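Local coordinates for protein signal recognition particle subunit SRP68 (PDB 4P3G) that binds and remodels the RNA of the signal recognition particle, which probably targets nascent secretory and membrane proteins to the endoplasmic reticulum, at residues A[12-15]-A[16-20]; A[39-42]-A[43-47]; A[168-171]-A[172-176]; A[180-184]-A[185-189]; A[217-220]-A[221-224]. One frame throughout, in Å; residues are numbered along the deposited sequence.

Contact 1 (A[12-15]-A[16-20]); sequences KFVV and TSREK
Thr16 and Ser17 send their hydroxyls back to the preceding turn of helix 10-21, each adding to the helical bond made by its own amide. Thr16 OG1 donates to Lys12 O at 2.8 Å and Ser17 OG to Phe13 O at 3.1 Å. Each of these carbonyl oxygens is thus gripped twice, with hydroxyl and N-H arriving from opposite faces of its plane.

Ring and chain contacts follow the same spacing. Because Ser17 OG lies beside its own backbone N (chi1 -58°), it also rides over one face of the Phe13 ring, displaced toward the rim and 3.9 Å from Phe13 CZ. With an alanine here, Phe13 O would probably be left with its amide donor alone and the ring face would lose its polar neighbour. Val14 and Arg18 run side by side, Val14 CG1 lying 3.6 Å from Arg18 NE; the guanidinium continues to a salt bridge with Glu81 and a cation-pi contact with Trp84.

Such i to i+4 pairing is that of a regular alpha-helix, amphipathic here since Phe13 and Val14 pack on helix 71-93 while Thr16 and Glu19 lie exposed, in the all-helical RNA-binding domain of SRP68.

Contact 2 (A[39-42]-A[43-47]); sequences LNCR and KKLNI
Lys43 CG sits beside its own backbone N (chi1 -71°), and from there the extended chain runs back along Leu39, whose CG is turned anti to the backbone N (chi1 178°). The two side chains therefore lie alongside and point the same way, with Lys43 CE 4.1 Å from Leu39 CD1 and Lys43 CG 3.7 Å from Leu39 O. Lys44 folds back in a similar fashion: its CG comes 3.5 Å from Asn40 O, and a bend at the last torsion turns the ammonium toward the same residue.

The backbone then leaves the helix through a Schellman motif. Asn46, with positive phi, is its C-prime residue, and it reverses the chain so that Ile47 N reaches Arg42 O at 2.8 Å in a nearly straight bond (N-H...O 168°). Inside that wrap, Asn46 N bonds to Lys43 O at 3.0 Å. Apolar groups accompany the reversal: Ile47 CG2 comes within 4.3 Å of Arg42 CG, the aliphatic stem of the arginine serving as the inner partner. Around the helix, Cys41 SG and Leu45 CD1 stand 4.5 Å apart, both residues resting on Glu71 of helix 71-93, while Arg42 meets Leu75 there.

The chemistry is that of a helix finished by its own backbone. The lysine charges are carried back along the helix, so any help they give its C-terminal end is probably slight; Arg42 O and Lys43 O are satisfied instead by the Schellman bonds from Ile47 N and Asn46 N.

Contact 3 (A[168-171]-A[172-176]); sequences AICR and IIYTA
Tyr174 and Cys170 set the inward face of this part of helix 160-181. The tyrosine ring leans back over the preceding turn with its CD2-CE2 side toward the cysteine, Tyr174 CE2 lying 3.9 Å from Cys170 CB. The sulfur, placed between its backbone N and carbonyl carbon (chi1 76°), stands 5.3 Å from the centroid of the Tyr174 ring and 73° off the ring normal, an oblique sulfur-aromatic contact.

A quarter of the way round, Ile169 and Ile173 run side by side in the same direction, touching through Ile169 CG2 and Ile173 CD1 at 4.0 Å. Arg171 and Thr175 also lie side by side, but here the join is polar. Thr175 OG1, beside its own backbone N (chi1 -69°), donates to Arg171 O at 2.8 Å, and Thr175 N donates to the same oxygen from the opposite face of its plane. Arg171 itself carries its charge past the threonine to a salt bridge with Asp195 on helix 186-205.

The pairs share their neighbours. Cys170, Tyr174 and Ile173 face helix 136-156, and Cys170, Tyr174 and Arg171 helix 186-205; Ile169 and Ile172 pack on Ile172 and Ile169 of a second subunit.

The chemistry is accordingly divided: sulfur, ring and aliphatic branches pack by dispersion, whereas the polar flank spends its hydroxyl on a backbone carbonyl and its guanidinium on an aspartate, which probably offsets the charge of Arg171 where it lies next to the apolar residues Met198 and, in a third subunit, Ile213.

Contact 4 (A[180-184]-A[185-189]); sequences SSKGD and IFKEL
Phe186 sets the edge of its ring against Gly183, whose CA lies near the ring plane 3.7 Å from Phe186 CD2. A side chain on Gly183 would point at this phenylalanine, and the modelled positive phi of Gly183 is also consistent with a residue lacking one. Lys182 before it has positive phi too (67°), and between them they turn the chain out of helix 160-181 and into helix 186-205.

Two long side chains then run back along the turn. Lys187, extended beyond CG, passes its stem over the Lys182 carbonyl, with CE 3.3 Å from Lys182 O. Its amide donates to Gly183 O, although that bond is modelled too short for its length to be trusted. Glu188 crosses Asp184 at a slant; Glu188 CG lies 3.3 Å from Asp184 O, and the two carboxylates stand almost at right angles (85°) with Asp184 OD1 and Glu188 OE2 3.8 Å apart. Replacing Glu188 by alanine would probably leave Asp184 O without the aliphatic stem that covers it and open a gap there. On its other side Asp184 is held by a salt bridge, OD2 to Lys182 NZ at 2.8 Å.

Inward of the turn, Phe186 reaches Leu177 and Ala178 and, with Ile185, Lys12 of helix 10-21.

Charge is unevenly balanced here. Glu188 meets a second acid, Glu19 of helix 10-21; the crowding of carboxylates is probably eased by Lys182 and by the positive end of helix 186-205, near whose start Asp184 and Glu188 lie.

Contact 5 (A[217-220]-A[221-224]); sequences AHRA and FEQS
Phe221 makes the closer-packed side of this last helical turn. Its CG, beside the backbone N (chi1 -74°), swings the ring back so that Ala217 O lies at the ring edge, near its plane, with Phe221 CB 3.5 Å from that oxygen. The methyl of Ala220 adds a further apolar touch, Ala220 CB to Phe221 CD1 at 4.2 Å. Both sides meet other copies of the protein: Ala217 and Phe221 pack on Ile172 and His218 on Leu164 of a fourth subunit, Ala220 and Phe221 on Lys165 and Arg219 on Ile207 of a third.

The other side is looser and polar, with Glu222 exposed. Glu222, bent at its second torsion (chi2 74°), lies alongside His218, with Glu222 OE1 3.3 Å from His218 NE2 and the ring and carboxylate planes 55° apart. Arg219, folded at two torsions, crosses the same glutamate and brings the edge of its guanidinium against the aliphatic part, NH1 to Glu222 CG at 3.4 Å. Arg219 NH1 and Glu222 OE1 remain 4.5 Å apart with the oxygen well out of the guanidinium plane, so opposite charges are merely neighbours there. The backbone slackens as well: Phe221 N to Ala217 O, at 3.3 Å, is a weak bond, as is Glu222 N to Arg219 O. At the chain end, Ser224 OG donates to Phe221 O at 3.1 Å, from above the carbonyl plane.

With its backbone bonds weak, the turn probably depends partly on packing against the neighbouring subunits, while the nearby arginine probably favours the charged form of Glu222 without gripping it.

In the fold
All five contacts are local, following one another along the chain with none nesting or crossing. Contact 1 lies on helix 10-21; contact 2 ends the following helix, 27-44, its centre 20 Å from that of contact 1. Contact 3 lies within helix 160-181, and contact 4 is the turn that joins this helix to helix 186-205, making an antiparallel hairpin. Contact 4 is the hub: Tyr174 of contact 3 packs on its Phe186 and Leu189, and Val15 of contact 1 on its Ile185, so that the N-terminal helix meets the hairpin. Contact 5, in the outlying helix 213-222, has its nearest atoms about 15 Å from contact 3; both reach the third subunit.

Contact 1 (A[12-15]-A[16-20])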
loop_
_atom_site.group_PDB
_atom_site.type_symbol
_atom_site.label_atom_id
_atom_site.label_comp_id
_atom_site.label_asym_id
_atom_site.label_seq_id
_atom_site.Cartn_x
_atom_site.Cartn_y
_atom_site.Cartn_z
ATOM N N LYS A 12 -1.364 16.952 24.844
ATOM C CA LYS A 12 -0.243 17.834 25.180
ATOM C C LYS A 12 0.107 17.667 26.653
ATOM O O LYS A 12 1.281 17.651 27.002
ATOM C CB LYS A 12 -0.508 19.292 24.827
ATOM C CG LYS A 12 -0.694 19.479 23.340
ATOM C CD LYS A 12 -0.884 20.941 22.942
ATOM C CE LYS A 12 -1.119 21.107 21.435
ATOM N NZ LYS A 12 -1.616 22.454 21.105
ATOM N N PHE A 13 -0.898 17.564 27.516
ATOM C CA PHE A 13 -0.633 17.302 28.926
ATOM C C PHE A 13 0.039 15.930 29.113
ATOM O O PHE A 13 1.006 15.804 29.862
ATOM C CB PHE A 13 -1.925 17.331 29.736
ATOM C CG PHE A 13 -1.749 16.881 31.161
ATOM C CD1 PHE A 13 -1.244 17.747 32.118
ATOM C CD2 PHE A 13 -2.068 15.578 31.537
ATOM C CE1 PHE A 13 -1.079 17.334 33.425
ATOM C CE2 PHE A 13 -1.900 15.152 32.846
ATOM C CZ PHE A 13 -1.403 16.027 33.791
ATOM N N VAL A 14 -0.488 14.902 28.458
ATOM C CA VAL A 14 0.062 13.559 28.589
ATOM C C VAL A 14 1.489 13.452 28.076
ATOM O O VAL A 14 2.356 12.957 28.789
ATOM C CB VAL A 14 -0.811 12.513 27.875
ATOM C CG1 VAL A 14 -0.072 11.208 27.713
ATOM C CG2 VAL A 14 -2.094 12.296 28.648
ATOM N N VAL A 15 1.736 13.886 26.844
ATOM C CA VAL A 15 3.093 13.836 26.288
ATOM C C VAL A 15 4.097 14.639 27.140
ATOM O O VAL A 15 5.236 14.209 27.326
ATOM C CB VAL A 15 3.132 14.319 24.817
ATOM C CG1 VAL A 15 4.562 14.587 24.374
ATOM C CG2 VAL A 15 2.482 13.298 23.914
ATOM N N THR A 16 3.663 15.772 27.691
ATOM C CA THR A 16 4.523 16.585 28.541
ATOM C C THR A 16 4.969 15.807 29.775
ATOM O O THR A 16 6.155 15.755 30.087
ATOM C CB THR A 16 3.817 17.854 28.999
ATOM O OG1 THR A 16 3.653 18.740 27.885
ATOM C CG2 THR A 16 4.633 18.561 30.085
ATOM N N SER A 17 4.021 15.184 30.467
ATOM C CA SER A 17 4.334 14.438 31.675
ATOM C C SER A 17 5.292 13.299 31.384
ATOM O O SER A 17 6.209 13.039 32.164
ATOM C CB SER A 17 3.071 13.867 32.304
ATOM O OG SER A 17 2.149 14.887 32.598
ATOM N N ARG A 18 5.104 12.645 30.241
ATOM C CA ARG A 18 5.948 11.520 29.892
ATOM C C ARG A 18 7.350 12.057 29.650
ATOM O O ARG A 18 8.325 11.516 30.177
ATOM C CB ARG A 18 5.414 10.822 28.650
ATOM C CG ARG A 18 4.094 10.130 28.873
ATOM C CD ARG A 18 3.755 9.315 27.668
ATOM N NE ARG A 18 2.441 8.690 27.729
ATOM C CZ ARG A 18 1.916 7.989 26.729
ATOM N NH1 ARG A 18 2.590 7.830 25.587
ATOM N NH2 ARG A 18 0.721 7.442 26.872
ATOM N N GLU A 19 7.431 13.176 28.932
ATOM C CA GLU A 19 8.706 13.814 28.654
ATOM C C GLU A 19 9.368 14.282 29.942
ATOM O O GLU A 19 10.590 14.227 30.027
ATOM C CB GLU A 19 8.566 14.980 27.686
ATOM C CG GLU A 19 8.164 14.577 26.274
ATOM C CD GLU A 19 7.854 15.782 25.413
ATOM O OE1 GLU A 19 7.923 16.905 25.953
ATOM O OE2 GLU A 19 7.546 15.611 24.211
ATOM N N LYS A 20 8.585 14.755 30.922
ATOM C CA LYS A 20 9.157 15.237 32.186
ATOM C C LYS A 20 9.896 14.125 32.911
ATOM O O LYS A 20 11.051 14.278 33.302
ATOM C CB LYS A 20 8.085 15.749 33.153
ATOM C CG LYS A 20 8.717 16.017 34.546
ATOM C CD LYS A 20 7.755 16.246 35.700
ATOM C CE LYS A 20 7.019 17.550 35.595
ATOM N NZ LYS A 20 6.042 17.662 36.701
#

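Contact 2 (A[39-42]-A[43-47])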
loop_
_atom_site.group_PDB
_atom_site.type_symbol
_atom_site.label_atom_id
_atom_site.label_comp_id
_atom_site.label_asym_id
_atom_site.label_seq_id
_atom_site.Cartn_x
_atom_site.Cartn_y
_atom_site.Cartn_z
ATOM N N LEU A 39 -2.170 12.634 44.102
ATOM C CA LEU A 39 -2.483 12.896 45.494
ATOM C C LEU A 39 -2.836 14.365 45.713
ATOM O O LEU A 39 -3.880 14.684 46.284
ATOM C CB LEU A 39 -1.287 12.499 46.362
ATOM C CG LEU A 39 -1.336 12.715 47.867
ATOM C CD1 LEU A 39 -2.437 11.899 48.498
ATOM C CD2 LEU A 39 0.003 12.330 48.427
ATOM N N ASN A 40 -1.974 15.258 45.242
ATOM C CA ASN A 40 -2.240 16.679 45.358
ATOM C C ASN A 40 -3.534 17.023 44.645
ATOM O O ASN A 40 -4.291 17.873 45.104
ATOM C CB ASN A 40 -1.080 17.493 44.789
ATOM C CG ASN A 40 0.207 17.308 45.583
ATOM O OD1 ASN A 40 0.183 17.178 46.816
ATOM N ND2 ASN A 40 1.337 17.285 44.880
ATOM N N CYS A 41 -3.805 16.334 43.540
ATOM C CA CYS A 41 -4.989 16.645 42.759
ATOM C C CYS A 41 -6.263 16.343 43.544
ATOM O O CYS A 41 -7.183 17.166 43.585
ATOM C CB CYS A 41 -4.990 15.872 41.437
ATOM S SG CYS A 41 -6.294 16.395 40.282
ATOM N N ARG A 42 -6.299 15.185 44.194
ATOM C CA ARG A 42 -7.484 14.789 44.942
ATOM C C ARG A 42 -7.775 15.769 46.080
ATOM O O ARG A 42 -8.934 16.091 46.353
ATOM C CB ARG A 42 -7.331 13.361 45.467
ATOM C CG ARG A 42 -7.548 12.328 44.398
ATOM C CD ARG A 42 -7.047 10.959 44.780
ATOM N NE ARG A 42 -7.290 10.004 43.692
ATOM C CZ ARG A 42 -6.731 8.799 43.585
ATOM N NH1 ARG A 42 -5.850 8.379 44.479
ATOM N NH2 ARG A 42 -7.036 8.020 42.558
ATOM N N LYS A 43 -6.728 16.256 46.735
ATOM C CA LYS A 43 -6.915 17.211 47.816
ATOM C C LYS A 43 -7.541 18.509 47.302
ATOM O O LYS A 43 -8.416 19.072 47.955
ATOM C CB LYS A 43 -5.603 17.479 48.541
ATOM C CG LYS A 43 -5.143 16.290 49.365
ATOM C CD LYS A 43 -3.782 16.530 49.986
ATOM C CE LYS A 43 -3.260 15.287 50.696
ATOM N NZ LYS A 43 -1.935 15.533 51.352
ATOM N N LYS A 44 -7.102 18.985 46.140
ATOM C CA LYS A 44 -7.649 20.217 45.571
ATOM C C LYS A 44 -9.146 20.111 45.326
ATOM O O LYS A 44 -9.877 21.092 45.454
ATOM C CB LYS A 44 -6.966 20.561 44.250
ATOM C CG LYS A 44 -5.561 21.080 44.383
ATOM C CD LYS A 44 -5.206 21.973 43.209
ATOM C CE LYS A 44 -3.754 22.388 43.282
ATOM N NZ LYS A 44 -2.889 21.168 43.300
ATOM N N LEU A 45 -9.593 18.917 44.968
ATOM C CA LEU A 45 -10.988 18.678 44.628
ATOM C C LEU A 45 -11.763 18.229 45.843
ATOM O O LEU A 45 -12.947 17.900 45.741
ATOM C CB LEU A 45 -11.094 17.610 43.533
ATOM C CG LEU A 45 -10.541 17.984 42.165
ATOM C CD1 LEU A 45 -10.648 16.815 41.209
ATOM C CD2 LEU A 45 -11.321 19.170 41.648
ATOM N N ASN A 46 -11.101 18.277 46.995
ATOM C CA ASN A 46 -11.650 17.748 48.242
ATOM C C ASN A 46 -12.278 16.371 48.014
ATOM O O ASN A 46 -13.428 16.115 48.368
ATOM C CB ASN A 46 -12.616 18.736 48.907
ATOM C CG ASN A 46 -11.906 19.983 49.443
ATOM O OD1 ASN A 46 -10.747 19.926 49.865
ATOM N ND2 ASN A 46 -12.607 21.115 49.426
ATOM N N ILE A 47 -11.475 15.505 47.402
ATOM C CA ILE A 47 -11.796 14.104 47.161
ATOM C C ILE A 47 -10.924 13.202 48.036
ATOM O O ILE A 47 -9.737 13.469 48.213
ATOM C CB ILE A 47 -11.616 13.755 45.655
ATOM C CG1 ILE A 47 -12.689 14.476 44.837
ATOM C CG2 ILE A 47 -11.687 12.248 45.404
ATOM C CD1 ILE A 47 -12.575 14.279 43.378
#

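Contact 3 (A[168-171]-A[172-176])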
loop_
_atom_site.group_PDB
_atom_site.type_symbol
_atom_site.label_atom_id
_atom_site.label_comp_id
_atom_site.label_asym_id
_atom_site.label_seq_id
_atom_site.Cartn_x
_atom_site.Cartn_y
_atom_site.Cartn_z
ATOM N N ALA A 168 -5.783 3.087 14.084
ATOM C CA ALA A 168 -6.227 3.761 12.880
ATOM C C ALA A 168 -7.039 4.980 13.285
ATOM O O ALA A 168 -6.803 6.075 12.759
ATOM C CB ALA A 168 -7.043 2.832 12.000
ATOM N N ILE A 169 -7.949 4.812 14.254
ATOM C CA ILE A 169 -8.743 5.950 14.693
ATOM C C ILE A 169 -7.811 7.075 15.180
ATOM O O ILE A 169 -7.912 8.206 14.714
ATOM C CB ILE A 169 -9.709 5.628 15.845
ATOM C CG1 ILE A 169 -10.681 4.499 15.520
ATOM C CG2 ILE A 169 -10.387 6.889 16.336
ATOM C CD1 ILE A 169 -11.504 4.777 14.391
ATOM N N CYS A 170 -6.882 6.786 16.094
ATOM C CA CYS A 170 -6.110 7.901 16.641
ATOM C C CYS A 170 -5.121 8.515 15.654
ATOM O O CYS A 170 -4.877 9.726 15.675
ATOM C CB CYS A 170 -5.392 7.567 17.960
ATOM S SG CYS A 170 -3.939 6.566 17.879
ATOM N N ARG A 171 -4.564 7.694 14.782
ATOM C CA ARG A 171 -3.670 8.222 13.781
ATOM C C ARG A 171 -4.377 9.205 12.849
ATOM O O ARG A 171 -3.833 10.269 12.503
ATOM C CB ARG A 171 -3.084 7.100 12.940
ATOM C CG ARG A 171 -2.274 7.639 11.783
ATOM C CD ARG A 171 -1.484 6.554 11.195
ATOM N NE ARG A 171 -0.285 7.063 10.565
ATOM C CZ ARG A 171 -0.184 7.311 9.269
ATOM N NH1 ARG A 171 -1.232 7.124 8.480
ATOM N NH2 ARG A 171 0.957 7.755 8.776
ATOM N N ILE A 172 -5.603 8.857 12.462
ATOM C CA ILE A 172 -6.342 9.709 11.544
ATOM C C ILE A 172 -6.608 11.053 12.206
ATOM O O ILE A 172 -6.287 12.096 11.648
ATOM C CB ILE A 172 -7.638 9.023 11.100
ATOM C CG1 ILE A 172 -7.295 7.858 10.157
ATOM C CG2 ILE A 172 -8.521 10.007 10.420
ATOM C CD1 ILE A 172 -8.444 6.928 9.891
ATOM N N ILE A 173 -7.127 11.012 13.431
ATOM C CA ILE A 173 -7.410 12.210 14.198
ATOM C C ILE A 173 -6.138 12.996 14.486
ATOM O O ILE A 173 -6.096 14.211 14.279
ATOM C CB ILE A 173 -8.112 11.852 15.502
ATOM C CG1 ILE A 173 -9.455 11.178 15.187
ATOM C CG2 ILE A 173 -8.307 13.091 16.391
ATOM C CD1 ILE A 173 -10.311 10.934 16.401
ATOM N N TYR A 174 -5.084 12.309 14.927
ATOM C CA TYR A 174 -3.831 13.002 15.238
ATOM C C TYR A 174 -3.182 13.642 14.024
ATOM O O TYR A 174 -2.639 14.746 14.100
ATOM C CB TYR A 174 -2.849 12.078 15.906
ATOM C CG TYR A 174 -3.046 11.916 17.383
ATOM C CD1 TYR A 174 -3.331 13.004 18.211
ATOM C CD2 TYR A 174 -2.963 10.659 17.947
ATOM C CE1 TYR A 174 -3.498 12.820 19.557
ATOM C CE2 TYR A 174 -3.126 10.470 19.262
ATOM C CZ TYR A 174 -3.388 11.540 20.078
ATOM O OH TYR A 174 -3.558 11.259 21.412
ATOM N N THR A 175 -3.274 12.967 12.891
ATOM C CA THR A 175 -2.709 13.523 11.682
ATOM C C THR A 175 -3.376 14.838 11.370
ATOM O O THR A 175 -2.735 15.780 10.901
ATOM C CB THR A 175 -2.844 12.563 10.507
ATOM O OG1 THR A 175 -1.977 11.439 10.725
ATOM C CG2 THR A 175 -2.445 13.248 9.251
ATOM N N ALA A 176 -4.668 14.912 11.673
ATOM C CA ALA A 176 -5.378 16.155 11.465
ATOM C C ALA A 176 -4.938 17.219 12.472
ATOM O O ALA A 176 -4.607 18.345 12.072
ATOM C CB ALA A 176 -6.880 15.922 11.540
#

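Contact 4 (A[180-184]-A[185-189])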
loop_
_atom_site.group_PDB
_atom_site.type_symbol
_atom_site.label_atom_id
_atom_site.label_comp_id
_atom_site.label_asym_id
_atom_site.label_seq_id
_atom_site.Cartn_x
_atom_site.Cartn_y
_atom_site.Cartn_z
ATOM N N SER A 180 -2.914 20.916 11.834
ATOM C CA SER A 180 -3.463 22.201 12.277
ATOM C C SER A 180 -2.434 23.012 13.104
ATOM O O SER A 180 -2.413 24.249 13.077
ATOM C CB SER A 180 -4.749 21.990 13.074
ATOM O OG SER A 180 -4.527 21.168 14.209
ATOM N N SER A 181 -1.616 22.295 13.870
ATOM C CA SER A 181 -0.600 22.892 14.741
ATOM C C SER A 181 0.827 22.601 14.270
ATOM O O SER A 181 1.786 22.917 14.976
ATOM C CB SER A 181 -0.788 22.411 16.189
ATOM O OG SER A 181 0.144 23.027 17.067
ATOM N N LYS A 182 0.949 21.985 13.089
ATOM C CA LYS A 182 2.216 21.475 12.550
ATOM C C LYS A 182 2.644 20.325 13.468
ATOM O O LYS A 182 3.653 19.657 13.224
ATOM C CB LYS A 182 3.297 22.564 12.449
ATOM C CG LYS A 182 4.605 22.114 11.803
ATOM C CD LYS A 182 5.666 23.185 11.914
ATOM C CE LYS A 182 5.860 23.583 13.367
ATOM N NZ LYS A 182 6.516 22.504 14.155
ATOM N N GLY A 183 1.815 20.090 14.491
ATOM C CA GLY A 183 1.970 19.055 15.502
ATOM C C GLY A 183 3.401 18.740 15.829
ATOM O O GLY A 183 3.853 17.634 15.579
ATOM N N ASP A 184 4.095 19.685 16.452
ATOM C CA ASP A 184 5.479 19.458 16.828
ATOM C C ASP A 184 5.469 18.489 18.009
ATOM O O ASP A 184 6.507 18.008 18.437
ATOM C CB ASP A 184 6.195 20.773 17.140
ATOM C CG ASP A 184 7.698 20.694 16.885
ATOM O OD1 ASP A 184 8.346 19.710 17.309
ATOM O OD2 ASP A 184 8.219 21.609 16.204
ATOM N N ILE A 185 4.275 18.232 18.538
ATOM C CA ILE A 185 4.072 17.267 19.601
ATOM C C ILE A 185 3.281 16.115 19.009
ATOM O O ILE A 185 3.552 14.953 19.282
ATOM C CB ILE A 185 3.269 17.877 20.771
ATOM C CG1 ILE A 185 3.932 19.176 21.239
ATOM C CG2 ILE A 185 3.117 16.900 21.923
ATOM C CD1 ILE A 185 3.276 19.835 22.451
ATOM N N PHE A 186 2.329 16.426 18.134
ATOM C CA PHE A 186 1.550 15.369 17.481
ATOM C C PHE A 186 2.388 14.608 16.445
ATOM O O PHE A 186 2.251 13.391 16.333
ATOM C CB PHE A 186 0.309 15.955 16.843
ATOM C CG PHE A 186 -0.611 16.609 17.819
ATOM C CD1 PHE A 186 -1.453 15.854 18.610
ATOM C CD2 PHE A 186 -0.640 17.998 17.945
ATOM C CE1 PHE A 186 -2.317 16.478 19.520
ATOM C CE2 PHE A 186 -1.497 18.628 18.848
ATOM C CZ PHE A 186 -2.331 17.866 19.640
ATOM N N LYS A 187 3.254 15.302 15.694
ATOM C CA LYS A 187 4.119 14.581 14.764
ATOM C C LYS A 187 5.048 13.643 15.532
ATOM O O LYS A 187 5.194 12.481 15.138
ATOM C CB LYS A 187 4.938 15.512 13.865
ATOM C CG LYS A 187 4.109 16.254 12.838
ATOM C CD LYS A 187 4.964 16.974 11.798
ATOM C CE LYS A 187 4.092 17.631 10.710
ATOM N NZ LYS A 187 4.891 18.382 9.679
ATOM N N GLU A 188 5.584 14.087 16.675
ATOM C CA GLU A 188 6.473 13.205 17.426
ATOM C C GLU A 188 5.677 12.009 17.886
ATOM O O GLU A 188 6.143 10.886 17.793
ATOM C CB GLU A 188 7.089 13.892 18.643
ATOM C CG GLU A 188 7.982 15.073 18.319
ATOM C CD GLU A 188 8.452 15.818 19.562
ATOM O OE1 GLU A 188 7.960 15.513 20.675
ATOM O OE2 GLU A 188 9.292 16.734 19.414
ATOM N N LEU A 189 4.470 12.237 18.375
ATOM C CA LEU A 189 3.686 11.121 18.855
ATOM C C LEU A 189 3.323 10.146 17.705
ATOM O O LEU A 189 3.400 8.923 17.880
ATOM C CB LEU A 189 2.426 11.625 19.546
ATOM C CG LEU A 189 1.631 10.553 20.289
ATOM C CD1 LEU A 189 2.475 9.914 21.403
ATOM C CD2 LEU A 189 0.344 11.109 20.854
#

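Contact 5 (A[217-220]-A[221-224])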
loop_
_atom_site.group_PDB
_atom_site.type_symbol
_atom_site.label_atom_id
_atom_site.label_comp_id
_atom_site.label_asym_id
_atom_site.label_seq_id
_atom_site.Cartn_x
_atom_site.Cartn_y
_atom_site.Cartn_z
ATOM N N ALA A 217 9.225 -3.316 -5.909
ATOM C CA ALA A 217 10.122 -3.289 -7.061
ATOM C C ALA A 217 10.609 -1.875 -7.348
ATOM O O ALA A 217 11.791 -1.662 -7.551
ATOM C CB ALA A 217 9.457 -3.873 -8.291
ATOM N N HIS A 218 9.708 -0.900 -7.344
ATOM C CA HIS A 218 10.137 0.463 -7.627
ATOM C C HIS A 218 11.062 1.013 -6.535
ATOM O O HIS A 218 12.069 1.646 -6.845
ATOM C CB HIS A 218 8.961 1.419 -7.815
ATOM C CG HIS A 218 9.378 2.857 -7.852
ATOM N ND1 HIS A 218 9.000 3.768 -6.887
ATOM C CD2 HIS A 218 10.154 3.533 -8.724
ATOM C CE1 HIS A 218 9.531 4.944 -7.169
ATOM N NE2 HIS A 218 10.239 4.830 -8.274
ATOM N N ARG A 219 10.723 0.791 -5.268
ATOM C CA ARG A 219 11.521 1.368 -4.186
ATOM C C ARG A 219 12.872 0.691 -4.016
ATOM O O ARG A 219 13.889 1.361 -3.830
ATOM C CB ARG A 219 10.772 1.327 -2.852
ATOM C CG ARG A 219 11.513 2.027 -1.711
ATOM C CD ARG A 219 11.778 3.480 -2.066
ATOM N NE ARG A 219 10.531 4.218 -2.260
ATOM C CZ ARG A 219 10.432 5.363 -2.929
ATOM N NH1 ARG A 219 11.505 5.901 -3.503
ATOM N NH2 ARG A 219 9.251 5.956 -3.045
ATOM N N ALA A 220 12.890 -0.634 -4.111
ATOM C CA ALA A 220 14.134 -1.374 -3.957
ATOM C C ALA A 220 15.135 -0.889 -4.979
ATOM O O ALA A 220 16.287 -0.653 -4.650
ATOM C CB ALA A 220 13.909 -2.866 -4.094
ATOM N N PHE A 221 14.674 -0.706 -6.212
ATOM C CA PHE A 221 15.536 -0.290 -7.315
ATOM C C PHE A 221 15.868 1.198 -7.308
ATOM O O PHE A 221 16.769 1.647 -8.018
ATOM C CB PHE A 221 14.942 -0.745 -8.638
ATOM C CG PHE A 221 15.079 -2.228 -8.871
ATOM C CD1 PHE A 221 14.233 -3.126 -8.230
ATOM C CD2 PHE A 221 16.053 -2.723 -9.733
ATOM C CE1 PHE A 221 14.357 -4.488 -8.432
ATOM C CE2 PHE A 221 16.180 -4.087 -9.943
ATOM C CZ PHE A 221 15.334 -4.976 -9.289
ATOM N N GLU A 222 15.129 1.951 -6.502
ATOM C CA GLU A 222 15.352 3.387 -6.341
ATOM C C GLU A 222 16.695 3.682 -5.671
ATOM O O GLU A 222 17.347 4.676 -5.999
ATOM C CB GLU A 222 14.210 4.027 -5.541
ATOM C CG GLU A 222 14.311 5.536 -5.401
ATOM C CD GLU A 222 13.977 6.271 -6.685
ATOM O OE1 GLU A 222 13.400 5.649 -7.604
ATOM O OE2 GLU A 222 14.304 7.475 -6.782
ATOM N N GLN A 223 17.106 2.829 -4.734
ATOM C CA GLN A 223 18.379 3.023 -4.032
ATOM C C GLN A 223 19.570 3.004 -5.002
ATOM O O GLN A 223 20.572 3.693 -4.786
ATOM C CB GLN A 223 18.563 1.983 -2.922
ATOM C CG GLN A 223 19.893 2.099 -2.181
ATOM C CD GLN A 223 20.014 1.122 -1.030
ATOM O OE1 GLN A 223 19.069 0.401 -0.707
ATOM N NE2 GLN A 223 21.189 1.087 -0.407
ATOM N N SER A 224 19.462 2.206 -6.062
ATOM C CA SER A 224 20.493 2.168 -7.099
ATOM C C SER A 224 20.136 3.094 -8.263
ATOM O O SER A 224 18.961 3.382 -8.508
ATOM C CB SER A 224 20.704 0.741 -7.611
ATOM O OG SER A 224 19.551 0.255 -8.276
#